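Enoyl-CoA hydratase/isomerase family protein (Pseudomonas syringae pv. tomato, PDB 3OT6) probably catalyses a hydration or isomerisation of enoyl-CoA thioesters, as other crotonase-like enzymes do. Local coordinates at residues D6-H11 / P31-A36; G58-G63 / G103-K108; I97-P102 / F111-A116; Y118-A123 / K179-E184. All coordinates share one frame; numbering follows the deposited sequence.

Contact 1 of 4, residues D6-H11 / P31-A36; sequences DLVSYH and PDVIIA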
loop_
_atom_site.group_PDB
_atom_site.type_symbol
_atom_site.label_atom_id
_atom_site.label_comp_id
_atom_site.label_asym_id
_atom_site.label_seq_id
_atom_site.Cartn_x
_atom_site.Cartn_y
_atom_site.Cartn_z
ATOM N N ASP A 6 -16.431 -4.214 8.221
ATOM C CA ASP A 6 -16.133 -5.427 7.456
ATOM C C ASP A 6 -15.175 -5.143 6.305
ATOM O O ASP A 6 -14.307 -5.969 6.060
ATOM C CB ASP A 6 -17.400 -6.175 6.978
ATOM C CG ASP A 6 -18.431 -6.413 8.132
ATOM O OD1 ASP A 6 -18.012 -6.895 9.230
ATOM O OD2 ASP A 6 -19.639 -6.092 7.939
ATOM N N LEU A 7 -15.332 -3.996 5.625
ATOM C CA LEU A 7 -14.408 -3.509 4.571
ATOM C C LEU A 7 -12.896 -3.507 4.960
ATOM O O LEU A 7 -12.051 -4.130 4.267
ATOM C CB LEU A 7 -14.787 -2.089 4.117
ATOM C CG LEU A 7 -15.821 -1.917 3.005
ATOM C CD1 LEU A 7 -15.694 -0.529 2.398
ATOM C CD2 LEU A 7 -15.755 -3.003 1.913
ATOM N N VAL A 8 -12.561 -2.770 6.022
ATOM C CA VAL A 8 -11.273 -2.901 6.615
ATOM C C VAL A 8 -11.555 -3.251 8.088
ATOM O O VAL A 8 -11.942 -2.360 8.863
ATOM C CB VAL A 8 -10.437 -1.559 6.451
ATOM C CG1 VAL A 8 -9.174 -1.609 7.225
ATOM C CG2 VAL A 8 -10.183 -1.191 4.932
ATOM N N SER A 9 -11.441 -4.531 8.468
ATOM C CA SER A 9 -11.656 -4.892 9.884
ATOM C C SER A 9 -10.451 -4.459 10.759
ATOM O O SER A 9 -9.290 -4.461 10.296
ATOM C CB SER A 9 -11.897 -6.375 10.037
ATOM O OG SER A 9 -10.689 -7.035 9.694
ATOM N N TYR A 10 -10.700 -4.067 12.005
ATOM C CA TYR A 10 -9.603 -3.699 12.885
ATOM C C TYR A 10 -9.490 -4.667 14.050
ATOM O O TYR A 10 -10.367 -4.783 14.862
ATOM C CB TYR A 10 -9.836 -2.288 13.392
ATOM C CG TYR A 10 -8.753 -1.722 14.279
ATOM C CD1 TYR A 10 -7.730 -0.934 13.746
ATOM C CD2 TYR A 10 -8.775 -1.925 15.665
ATOM C CE1 TYR A 10 -6.732 -0.403 14.558
ATOM C CE2 TYR A 10 -7.779 -1.392 16.481
ATOM C CZ TYR A 10 -6.765 -0.644 15.917
ATOM O OH TYR A 10 -5.794 -0.110 16.703
ATOM N N HIS A 11 -8.382 -5.335 14.200
ATOM C CA HIS A 11 -8.245 -6.074 15.437
ATOM C C HIS A 11 -6.912 -5.776 16.131
ATOM O O HIS A 11 -5.891 -5.900 15.529
ATOM C CB HIS A 11 -8.532 -7.579 15.211
ATOM C CG HIS A 11 -7.565 -8.495 15.911
ATOM N ND1 HIS A 11 -7.844 -9.091 17.133
ATOM C CD2 HIS A 11 -6.308 -8.910 15.564
ATOM C CE1 HIS A 11 -6.799 -9.828 17.502
ATOM N NE2 HIS A 11 -5.856 -9.737 16.568
ATOM N N PRO A 31 -13.973 4.364 -2.882
ATOM C CA PRO A 31 -14.059 5.484 -1.890
ATOM C C PRO A 31 -14.346 5.044 -0.436
ATOM O O PRO A 31 -13.728 5.558 0.497
ATOM C CB PRO A 31 -15.162 6.359 -2.451
ATOM C CG PRO A 31 -15.005 6.178 -3.988
ATOM C CD PRO A 31 -14.656 4.707 -4.159
ATOM N N ASP A 32 -15.229 4.080 -0.262
ATOM C CA ASP A 32 -15.552 3.528 1.058
ATOM C C ASP A 32 -14.343 2.836 1.669
ATOM O O ASP A 32 -14.056 3.023 2.841
ATOM C CB ASP A 32 -16.669 2.489 0.913
ATOM C CG ASP A 32 -18.050 3.113 0.620
ATOM O OD1 ASP A 32 -18.220 4.356 0.620
ATOM O OD2 ASP A 32 -18.988 2.297 0.361
ATOM N N VAL A 33 -13.602 2.066 0.861
ATOM C CA VAL A 33 -12.384 1.427 1.348
ATOM C C VAL A 33 -11.424 2.428 1.941
ATOM O O VAL A 33 -10.896 2.184 3.001
ATOM C CB VAL A 33 -11.721 0.538 0.305
ATOM C CG1 VAL A 33 -10.344 0.136 0.739
ATOM C CG2 VAL A 33 -12.572 -0.731 0.093
ATOM N N ILE A 34 -11.269 3.587 1.328
ATOM C CA ILE A 34 -10.302 4.561 1.814
ATOM C C ILE A 34 -10.760 5.205 3.129
ATOM O O ILE A 34 -9.954 5.454 4.024
ATOM C CB ILE A 34 -9.999 5.620 0.728
ATOM C CG1 ILE A 34 -9.330 4.917 -0.468
ATOM C CG2 ILE A 34 -9.133 6.746 1.290
ATOM C CD1 ILE A 34 -9.282 5.746 -1.688
ATOM N N ILE A 35 -12.064 5.485 3.211
ATOM C CA ILE A 35 -12.675 5.978 4.406
ATOM C C ILE A 35 -12.502 4.933 5.541
ATOM O O ILE A 35 -12.089 5.260 6.668
ATOM C CB ILE A 35 -14.133 6.274 4.178
ATOM C CG1 ILE A 35 -14.277 7.510 3.263
ATOM C CG2 ILE A 35 -14.765 6.585 5.524
ATOM C CD1 ILE A 35 -15.673 7.768 2.804
ATOM N N ALA A 36 -12.780 3.679 5.238
ATOM C CA ALA A 36 -12.575 2.625 6.218
ATOM C C ALA A 36 -11.148 2.672 6.668
ATOM O O ALA A 36 -10.925 2.641 7.869
ATOM C CB ALA A 36 -12.930 1.244 5.649
#
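Leu7 and Val8 meet Asp32, Val33 and Ala36 at the edge of the crotonase-fold sheet, where the first turns of helix 31-46 pack against the junction of helix 4-7 and strand 8-13. No hydrogen bond crosses this contact. Leu7 meets the helix with CD1, which lies 3.5 Å from CB of Asp32 and 3.9 Å from CG2 of Val33, the two side chains Leu7 and Asp32 passing at a slant. CB of Leu7 faces the methyl of Ala36 at 4.1 Å. Val8 works with one branch. Its CG1 stands anti to the backbone N (chi1 172°), which leaves CG2 beside that nitrogen and directed at the helix, where it approaches both Ala36 and the carbonyl O of Val33. Val8 also packs on Phe37 and Ala40, extending the same hydrophobic seam along helix 31-46.

In the second shell, the backbone of Leu7 is hydrogen-bonded to that of Asn22, while Val33 N is held by Ser30 OG at the beginning of the helix. Ala36 CB touches both the branch carbon and one methyl of Val8, 3.7 Å from Val8 CG2 and 3.8 Å from Val8 CB.

Contact 2 of 4, residues G58-G63 / G103-K108; sequences GILSGG and GHAVAK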
loop_
_atom_site.group_PDB
_atom_site.type_symbol
_atom_site.label_atom_id
_atom_site.label_comp_id
_atom_site.label_asym_id
_atom_site.label_seq_id
_atom_site.Cartn_x
_atom_site.Cartn_y
_atom_site.Cartn_z
ATOM N N GLY A 58 -4.946 -15.102 -1.145
ATOM C CA GLY A 58 -4.617 -15.003 -2.530
ATOM C C GLY A 58 -4.625 -13.592 -3.076
ATOM O O GLY A 58 -4.273 -13.392 -4.234
ATOM N N ILE A 59 -5.041 -12.594 -2.291
ATOM C CA ILE A 59 -5.087 -11.227 -2.818
ATOM C C ILE A 59 -4.932 -10.078 -1.770
ATOM O O ILE A 59 -5.750 -9.962 -0.823
ATOM C CB ILE A 59 -6.357 -11.002 -3.668
ATOM C CG1 ILE A 59 -6.347 -9.628 -4.288
ATOM C CG2 ILE A 59 -7.611 -11.180 -2.834
ATOM C CD1 ILE A 59 -6.264 -9.665 -5.774
ATOM N N LEU A 60 -3.925 -9.210 -1.985
ATOM C CA LEU A 60 -3.843 -7.922 -1.283
ATOM C C LEU A 60 -4.877 -6.942 -1.840
ATOM O O LEU A 60 -5.827 -6.505 -1.104
ATOM C CB LEU A 60 -2.433 -7.320 -1.307
ATOM C CG LEU A 60 -2.351 -5.913 -0.649
ATOM C CD1 LEU A 60 -2.850 -5.982 0.794
ATOM C CD2 LEU A 60 -0.901 -5.304 -0.729
ATOM N N SER A 61 -4.732 -6.604 -3.124
ATOM C CA SER A 61 -5.721 -5.771 -3.791
ATOM C C SER A 61 -5.382 -5.706 -5.262
ATOM O O SER A 61 -4.208 -5.661 -5.614
ATOM C CB SER A 61 -5.764 -4.374 -3.212
ATOM O OG SER A 61 -6.559 -3.547 -4.003
ATOM N N GLY A 62 -6.412 -5.715 -6.117
ATOM C CA GLY A 62 -6.237 -5.663 -7.568
ATOM C C GLY A 62 -6.248 -4.211 -8.011
ATOM O O GLY A 62 -6.196 -3.935 -9.196
ATOM N N GLY A 63 -6.339 -3.268 -7.067
ATOM C CA GLY A 63 -6.236 -1.857 -7.420
ATOM C C GLY A 63 -7.532 -1.087 -7.223
ATOM O O GLY A 63 -8.465 -1.625 -6.627
ATOM N N GLY A 103 -1.080 -12.608 -1.597
ATOM C CA GLY A 103 -1.103 -13.153 -2.937
ATOM C C GLY A 103 -0.743 -12.098 -3.964
ATOM O O GLY A 103 0.439 -11.642 -4.033
ATOM N N HIS A 104 -1.733 -11.738 -4.785
ATOM C CA HIS A 104 -1.600 -10.720 -5.847
ATOM C C HIS A 104 -1.613 -9.316 -5.257
ATOM O O HIS A 104 -2.345 -9.037 -4.285
ATOM C CB HIS A 104 -2.812 -10.807 -6.804
ATOM C CG HIS A 104 -2.889 -12.084 -7.574
ATOM N ND1 HIS A 104 -3.915 -12.986 -7.411
ATOM C CD2 HIS A 104 -2.063 -12.616 -8.504
ATOM C CE1 HIS A 104 -3.715 -14.026 -8.201
ATOM N NE2 HIS A 104 -2.595 -13.826 -8.874
ATOM N N ALA A 105 -0.889 -8.399 -5.879
ATOM C CA ALA A 105 -1.005 -6.979 -5.547
ATOM C C ALA A 105 -0.757 -6.165 -6.829
ATOM O O ALA A 105 0.353 -6.162 -7.373
ATOM C CB ALA A 105 -0.003 -6.617 -4.428
ATOM N N VAL A 106 -1.792 -5.521 -7.365
ATOM C CA VAL A 106 -1.704 -4.972 -8.726
ATOM C C VAL A 106 -2.152 -3.537 -8.645
ATOM O O VAL A 106 -3.116 -3.227 -7.927
ATOM C CB VAL A 106 -2.614 -5.737 -9.693
ATOM C CG1 VAL A 106 -2.628 -5.104 -11.119
ATOM C CG2 VAL A 106 -2.221 -7.228 -9.785
ATOM N N ALA A 107 -1.441 -2.658 -9.359
ATOM C CA ALA A 107 -1.811 -1.230 -9.541
ATOM C C ALA A 107 -1.853 -0.618 -8.121
ATOM O O ALA A 107 -0.898 -0.864 -7.379
ATOM C CB ALA A 107 -3.129 -1.076 -10.328
ATOM N N LYS A 108 -2.915 0.118 -7.726
ATOM C CA LYS A 108 -2.996 0.706 -6.371
ATOM C C LYS A 108 -2.723 -0.373 -5.317
ATOM O O LYS A 108 -2.075 -0.099 -4.307
ATOM C CB LYS A 108 -4.332 1.440 -6.099
ATOM C CG LYS A 108 -4.402 2.215 -4.752
ATOM C CD LYS A 108 -3.497 3.495 -4.767
ATOM C CE LYS A 108 -3.249 4.174 -3.357
ATOM N NZ LYS A 108 -2.102 5.236 -3.586
#
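His104 and Gly58 meet where two short parallel strands, 58-59 and 103-106, run side by side. Starting at His104 CB, the first neighbour is the end of Ile59, whose CD1 lies 3.8 Å away as the two side chains cross at a slant. With chi1 at -65°, CG turns beside the backbone N and brings the ring obliquely near Gly58 O: CG lies 3.8 Å from that oxygen, and ND1 approaches it to 3.2 Å. The same oxygen already accepts the backbone N-H of His104 at 169°, with the donor well above the carbonyl plane. Further round, the ring meets Phe126 edge-to-face.

Beyond His104 the first strand turns a corner at Leu60; Leu60 N donates to His104 O over 2.8 Å and, past the corner, Val106 N donates to Ser61 O over 3.0 Å. Ser61 OG accepts from Gly63 N in an ST turn and is also hydrogen-bonded to Asn27 O. In crotonase-fold enzymes the loops after two such strands supply the oxyanion-hole N-H groups, and this pairing probably brings the equivalent loops together. Leu60 and Ala105 both pack on Leu113 of helix 108-113, while strand 128-129 pairs with 103-106 across Ala105.

Contact 3 of 4, residues I97-P102 / F111-A116; sequences IIVACP and FLLLSA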
loop_
_atom_site.group_PDB
_atom_site.type_symbol
_atom_site.label_atom_id
_atom_site.label_comp_id
_atom_site.label_asym_id
_atom_site.label_seq_id
_atom_site.Cartn_x
_atom_site.Cartn_y
_atom_site.Cartn_z
ATOM N N ILE A 97 4.318 0.611 9.774
ATOM C CA ILE A 97 3.336 -0.124 9.000
ATOM C C ILE A 97 3.967 -1.304 8.228
ATOM O O ILE A 97 4.924 -1.132 7.423
ATOM C CB ILE A 97 2.545 0.791 8.079
ATOM C CG1 ILE A 97 1.867 1.893 8.898
ATOM C CG2 ILE A 97 1.434 -0.014 7.340
ATOM C CD1 ILE A 97 1.056 2.874 8.056
ATOM N N ILE A 98 3.451 -2.505 8.524
ATOM C CA ILE A 98 3.800 -3.733 7.831
ATOM C C ILE A 98 2.690 -4.014 6.851
ATOM O O ILE A 98 1.488 -3.884 7.167
ATOM C CB ILE A 98 3.937 -4.911 8.803
ATOM C CG1 ILE A 98 4.942 -4.581 9.902
ATOM C CG2 ILE A 98 4.411 -6.172 8.101
ATOM C CD1 ILE A 98 5.026 -5.693 11.071
ATOM N N VAL A 99 3.065 -4.335 5.629
ATOM C CA VAL A 99 2.058 -4.814 4.679
ATOM C C VAL A 99 2.388 -6.264 4.461
ATOM O O VAL A 99 3.556 -6.619 4.112
ATOM C CB VAL A 99 2.032 -4.015 3.332
ATOM C CG1 VAL A 99 1.024 -4.660 2.338
ATOM C CG2 VAL A 99 1.658 -2.580 3.620
ATOM N N ALA A 100 1.388 -7.088 4.729
ATOM C CA ALA A 100 1.505 -8.530 4.635
ATOM C C ALA A 100 0.663 -8.938 3.438
ATOM O O ALA A 100 -0.594 -9.019 3.541
ATOM C CB ALA A 100 0.971 -9.181 5.899
ATOM N N CYS A 101 1.311 -9.224 2.314
ATOM C CA CYS A 101 0.559 -9.388 1.096
ATOM C C CYS A 101 0.227 -10.867 0.877
ATOM O O CYS A 101 1.140 -11.658 0.700
ATOM C CB CYS A 101 1.326 -8.768 -0.079
ATOM S SG CYS A 101 0.763 -9.357 -1.665
ATOM N N PRO A 102 -1.081 -11.251 0.925
ATOM C CA PRO A 102 -1.377 -12.705 0.863
ATOM C C PRO A 102 -1.458 -13.338 -0.552
ATOM O O PRO A 102 -1.814 -14.501 -0.676
ATOM C CB PRO A 102 -2.687 -12.859 1.673
ATOM C CG PRO A 102 -3.257 -11.503 1.836
ATOM C CD PRO A 102 -2.314 -10.482 1.178
ATOM N N PHE A 111 0.755 -0.211 -5.008
ATOM C CA PHE A 111 1.123 1.007 -4.324
ATOM C C PHE A 111 1.038 0.934 -2.811
ATOM O O PHE A 111 1.755 1.643 -2.105
ATOM C CB PHE A 111 0.399 2.206 -4.869
ATOM C CG PHE A 111 0.937 2.631 -6.210
ATOM C CD1 PHE A 111 2.299 2.962 -6.359
ATOM C CD2 PHE A 111 0.124 2.672 -7.326
ATOM C CE1 PHE A 111 2.823 3.362 -7.636
ATOM C CE2 PHE A 111 0.619 3.039 -8.563
ATOM C CZ PHE A 111 1.967 3.377 -8.741
ATOM N N LEU A 112 0.190 0.069 -2.289
ATOM C CA LEU A 112 0.110 -0.034 -0.847
ATOM C C LEU A 112 1.432 -0.556 -0.308
ATOM O O LEU A 112 1.833 -0.112 0.777
ATOM C CB LEU A 112 -1.020 -0.946 -0.374
ATOM C CG LEU A 112 -2.436 -0.559 -0.737
ATOM C CD1 LEU A 112 -3.383 -1.654 -0.127
ATOM C CD2 LEU A 112 -2.717 0.780 -0.178
ATOM N N LEU A 113 2.084 -1.493 -1.020
ATOM C CA LEU A 113 3.410 -2.024 -0.604
ATOM C C LEU A 113 4.560 -0.981 -0.651
ATOM O O LEU A 113 5.601 -1.125 0.041
ATOM C CB LEU A 113 3.810 -3.261 -1.423
ATOM C CG LEU A 113 2.829 -4.455 -1.513
ATOM C CD1 LEU A 113 3.094 -5.226 -2.815
ATOM C CD2 LEU A 113 2.993 -5.327 -0.260
ATOM N N LEU A 114 4.386 0.025 -1.499
ATOM C CA LEU A 114 5.317 1.099 -1.649
ATOM C C LEU A 114 5.046 2.224 -0.623
ATOM O O LEU A 114 5.732 3.249 -0.630
ATOM C CB LEU A 114 5.259 1.622 -3.098
ATOM C CG LEU A 114 5.617 0.566 -4.175
ATOM C CD1 LEU A 114 5.882 1.178 -5.557
ATOM C CD2 LEU A 114 6.814 -0.310 -3.783
ATOM N N SER A 115 4.087 2.021 0.282
ATOM C CA SER A 115 3.675 3.074 1.184
ATOM C C SER A 115 3.949 2.688 2.653
ATOM O O SER A 115 3.430 3.307 3.545
ATOM C CB SER A 115 2.173 3.282 1.031
ATOM O OG SER A 115 1.882 3.715 -0.276
ATOM N N ALA A 116 4.733 1.661 2.907
ATOM C CA ALA A 116 4.762 1.029 4.208
ATOM C C ALA A 116 6.228 0.967 4.672
ATOM O O ALA A 116 7.177 1.282 3.907
ATOM C CB ALA A 116 4.198 -0.416 4.079
#
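Ile97 opens the contact through its backbone: its carbonyl O lies 3.5 Å from the methyl of Ala116, while its side chain comes to that methyl less closely, with CG2 at 4.3 Å. Two residues on, Val99 is the hub, and it uses both branches. CG1, anti to the backbone N (chi1 175°), meets CD2 of Leu113 at 3.3 Å, and the valine and leucine side chains cross at about a right angle. CG2, beside the backbone N, is directed at Ala116 CB, 3.4 Å away, and also lies near the carbonyl O of Leu112. One valine thus fills the angle between Leu113 and the chain that leads on to Ala116. Cys101 completes the row with its CB, which touches the same leucine methyl, Leu113 CD2, at 3.8 Å. Every second residue along 97-101, Ile97, Val99 and Cys101, therefore faces 111-116, whereas Ile98 and Ala100 turn the other way.

The opposing segment is held in shape by its own bonds. Ser115 OG donates to Phe111 O over 2.8 Å, tilted 30° from the carbonyl plane, and Ser115 N donates to Leu112 O.

Helix 108-113 lies on the connection between the neighbouring parallel strands 97-100 and 118-122 of the crotonase-fold sheet, so the contact packs this crossover helix and the chain after it on the sheet. Strand 97-100 has 50-54 on its other flank. One of its faces receives helix 108-113 and, through Ile97, Met90 of helix 73-91; on the other, Ile98 packs against Val193, Ala194 and Leu197 of helix 186-197.

Contact 4 of 4, residues Y118-A123 / K179-E184; sequences YRIGVA and KVVSVE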
loop_
_atom_site.group_PDB
_atom_site.type_symbol
_atom_site.label_atom_id
_atom_site.label_comp_id
_atom_site.label_asym_id
_atom_site.label_seq_id
_atom_site.Cartn_x
_atom_site.Cartn_y
_atom_site.Cartn_z
ATOM N N TYR A 118 7.682 -2.001 6.088
ATOM C CA TYR A 118 8.181 -3.339 5.920
ATOM C C TYR A 118 7.100 -4.081 5.089
ATOM O O TYR A 118 5.866 -3.915 5.349
ATOM C CB TYR A 118 8.392 -4.066 7.310
ATOM C CG TYR A 118 9.295 -5.270 7.120
ATOM C CD1 TYR A 118 10.674 -5.143 7.272
ATOM C CD2 TYR A 118 8.793 -6.479 6.658
ATOM C CE1 TYR A 118 11.544 -6.207 7.021
ATOM C CE2 TYR A 118 9.669 -7.599 6.391
ATOM C CZ TYR A 118 11.037 -7.432 6.566
ATOM O OH TYR A 118 11.945 -8.430 6.303
ATOM N N ARG A 119 7.516 -4.924 4.141
ATOM C CA ARG A 119 6.532 -5.593 3.262
ATOM C C ARG A 119 6.829 -7.044 3.166
ATOM O O ARG A 119 7.942 -7.412 2.880
ATOM C CB ARG A 119 6.547 -4.995 1.845
ATOM C CG ARG A 119 5.998 -3.564 1.739
ATOM C CD ARG A 119 7.033 -2.473 2.010
ATOM N NE ARG A 119 8.368 -2.881 1.552
ATOM C CZ ARG A 119 8.848 -2.663 0.317
ATOM N NH1 ARG A 119 8.136 -1.960 -0.584
ATOM N NH2 ARG A 119 10.061 -3.139 -0.012
ATOM N N ILE A 120 5.834 -7.889 3.343
ATOM C CA ILE A 120 6.035 -9.355 3.254
ATOM C C ILE A 120 5.048 -9.943 2.303
ATOM O O ILE A 120 3.833 -9.643 2.378
ATOM C CB ILE A 120 5.818 -10.068 4.623
ATOM C CG1 ILE A 120 6.674 -9.390 5.693
ATOM C CG2 ILE A 120 6.174 -11.576 4.509
ATOM C CD1 ILE A 120 6.516 -10.021 7.128
ATOM N N GLY A 121 5.536 -10.767 1.401
ATOM C CA GLY A 121 4.633 -11.395 0.434
ATOM C C GLY A 121 4.669 -12.905 0.571
ATOM O O GLY A 121 5.439 -13.422 1.360
ATOM N N VAL A 122 3.854 -13.613 -0.199
ATOM C CA VAL A 122 3.796 -15.097 -0.094
ATOM C C VAL A 122 4.179 -15.709 -1.420
ATOM O O VAL A 122 3.799 -15.171 -2.471
ATOM C CB VAL A 122 2.412 -15.629 0.447
ATOM C CG1 VAL A 122 2.224 -15.152 1.857
ATOM C CG2 VAL A 122 1.263 -15.129 -0.388
ATOM N N ALA A 123 4.962 -16.787 -1.380
ATOM C CA ALA A 123 5.319 -17.585 -2.590
ATOM C C ALA A 123 4.103 -18.233 -3.263
ATOM O O ALA A 123 3.168 -18.704 -2.584
ATOM C CB ALA A 123 6.314 -18.692 -2.195
ATOM N N LYS A 179 10.433 -9.476 1.949
ATOM C CA LYS A 179 10.527 -10.863 2.361
ATOM C C LYS A 179 9.416 -11.670 1.730
ATOM O O LYS A 179 8.258 -11.205 1.628
ATOM C CB LYS A 179 10.457 -10.983 3.915
ATOM C CG LYS A 179 10.766 -12.343 4.510
ATOM C CD LYS A 179 10.510 -12.365 6.056
ATOM C CE LYS A 179 11.666 -11.758 6.877
ATOM N NZ LYS A 179 13.041 -12.308 6.454
ATOM N N VAL A 180 9.788 -12.882 1.318
ATOM C CA VAL A 180 8.861 -13.879 0.764
ATOM C C VAL A 180 8.842 -15.145 1.671
ATOM O O VAL A 180 9.903 -15.762 1.958
ATOM C CB VAL A 180 9.186 -14.197 -0.725
ATOM C CG1 VAL A 180 8.301 -15.348 -1.265
ATOM C CG2 VAL A 180 9.018 -12.941 -1.591
ATOM N N VAL A 181 7.648 -15.469 2.161
ATOM C CA VAL A 181 7.432 -16.670 2.951
ATOM C C VAL A 181 6.319 -17.506 2.298
ATOM O O VAL A 181 5.784 -17.134 1.204
ATOM C CB VAL A 181 7.105 -16.320 4.427
ATOM C CG1 VAL A 181 8.234 -15.432 5.061
ATOM C CG2 VAL A 181 5.768 -15.661 4.575
ATOM N N SER A 182 5.930 -18.614 2.925
ATOM C CA SER A 182 4.850 -19.444 2.304
ATOM C C SER A 182 3.491 -18.903 2.714
ATOM O O SER A 182 3.390 -18.128 3.688
ATOM C CB SER A 182 4.970 -20.916 2.692
ATOM O OG SER A 182 4.479 -21.086 4.010
ATOM N N VAL A 183 2.451 -19.279 1.980
ATOM C CA VAL A 183 1.111 -18.812 2.311
ATOM C C VAL A 183 0.807 -19.021 3.810
ATOM O O VAL A 183 0.117 -18.205 4.436
ATOM C CB VAL A 183 0.038 -19.470 1.406
ATOM C CG1 VAL A 183 -1.376 -19.139 1.905
ATOM C CG2 VAL A 183 0.184 -18.951 -0.023
ATOM N N GLU A 184 1.358 -20.102 4.385
ATOM C CA GLU A 184 1.066 -20.489 5.781
ATOM C C GLU A 184 1.916 -19.696 6.765
ATOM O O GLU A 184 1.439 -19.305 7.818
ATOM C CB GLU A 184 1.210 -22.022 6.004
ATOM C CG GLU A 184 0.280 -22.851 5.089
ATOM C CD GLU A 184 0.875 -23.038 3.665
ATOM O OE1 GLU A 184 2.141 -23.016 3.513
ATOM O OE2 GLU A 184 0.070 -23.205 2.706
HETATM O O HOH W 1 3.408 -20.863 -0.514
#
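Gly121 and Val180 lie at the middle of a parallel pairing in which the axes of strands 118-122 and 179-181 come within 4.7 Å of each other, at 32°, 179-181 being the outermost strand of the large sheet of the crotonase fold. Gly121 N donates to Lys179 O over 2.8 Å, Val181 N to Gly121 O over 3.1 Å and Ala123 N to Val181 O over 2.7 Å, whereas the bond from Lys179 N to Arg119 O at the start of the ladder is weak. Past the last of these bonds a water donates to Ala123 O and accepts from Val183 N. Ile120, Val122, Lys179 and Val181 share one face of the sheet.

There, chi1 of -52° sets Ile120 CG1 beside the backbone N and leaves CG2 opposite that nitrogen, 4.1 Å from CG2 of Val181, the two side chains crossing at a slant. The same face continues to Val122, whose CG2 meets CG2 of Val183 at 4.0 Å while its CG1 approaches the carbonyl O of Ser182. On the reverse face Val180 CG1 packs beside the backbone and methyl of Ala123, and Val180 also touches Pro168 and Met172 of helix 168-174. Ile120 and Val122 are backed by Leu186 of helix 186-197.

At the other end, Tyr118 stretches its phenol toward Lys179, whose chain bends at chi3 and chi4 and passes the hydroxyl with its hydrocarbon part. The neighbouring Arg119 forms a salt bridge with Asp178. The closest point between tyrosine and lysine is Tyr118 OH to Lys179 CE, at 3.4 Å.

Overall arrangement
From the N terminus, contact 1 closes the first loop, bringing helix 31-46 back onto strand 8-13 after the hairpin with 16-21. Contacts 2 and 3 then cross, since their segments alternate along the chain: 58-63, 97-102, 103-108, 111-116. They also touch, Leu60 lying against Val99 and Cys101, and Ala105 against Leu113, so the small sheet, helix 108-113 and the large sheet meet in one core. Contact 4 follows in series and closes the longest loop, adding edge strand 179-181 beside 118-122, which neighbours 97-100 of contact 3. Contacts 1 and 4 mark opposite edges of the large sheet, their centres about 23 Å apart.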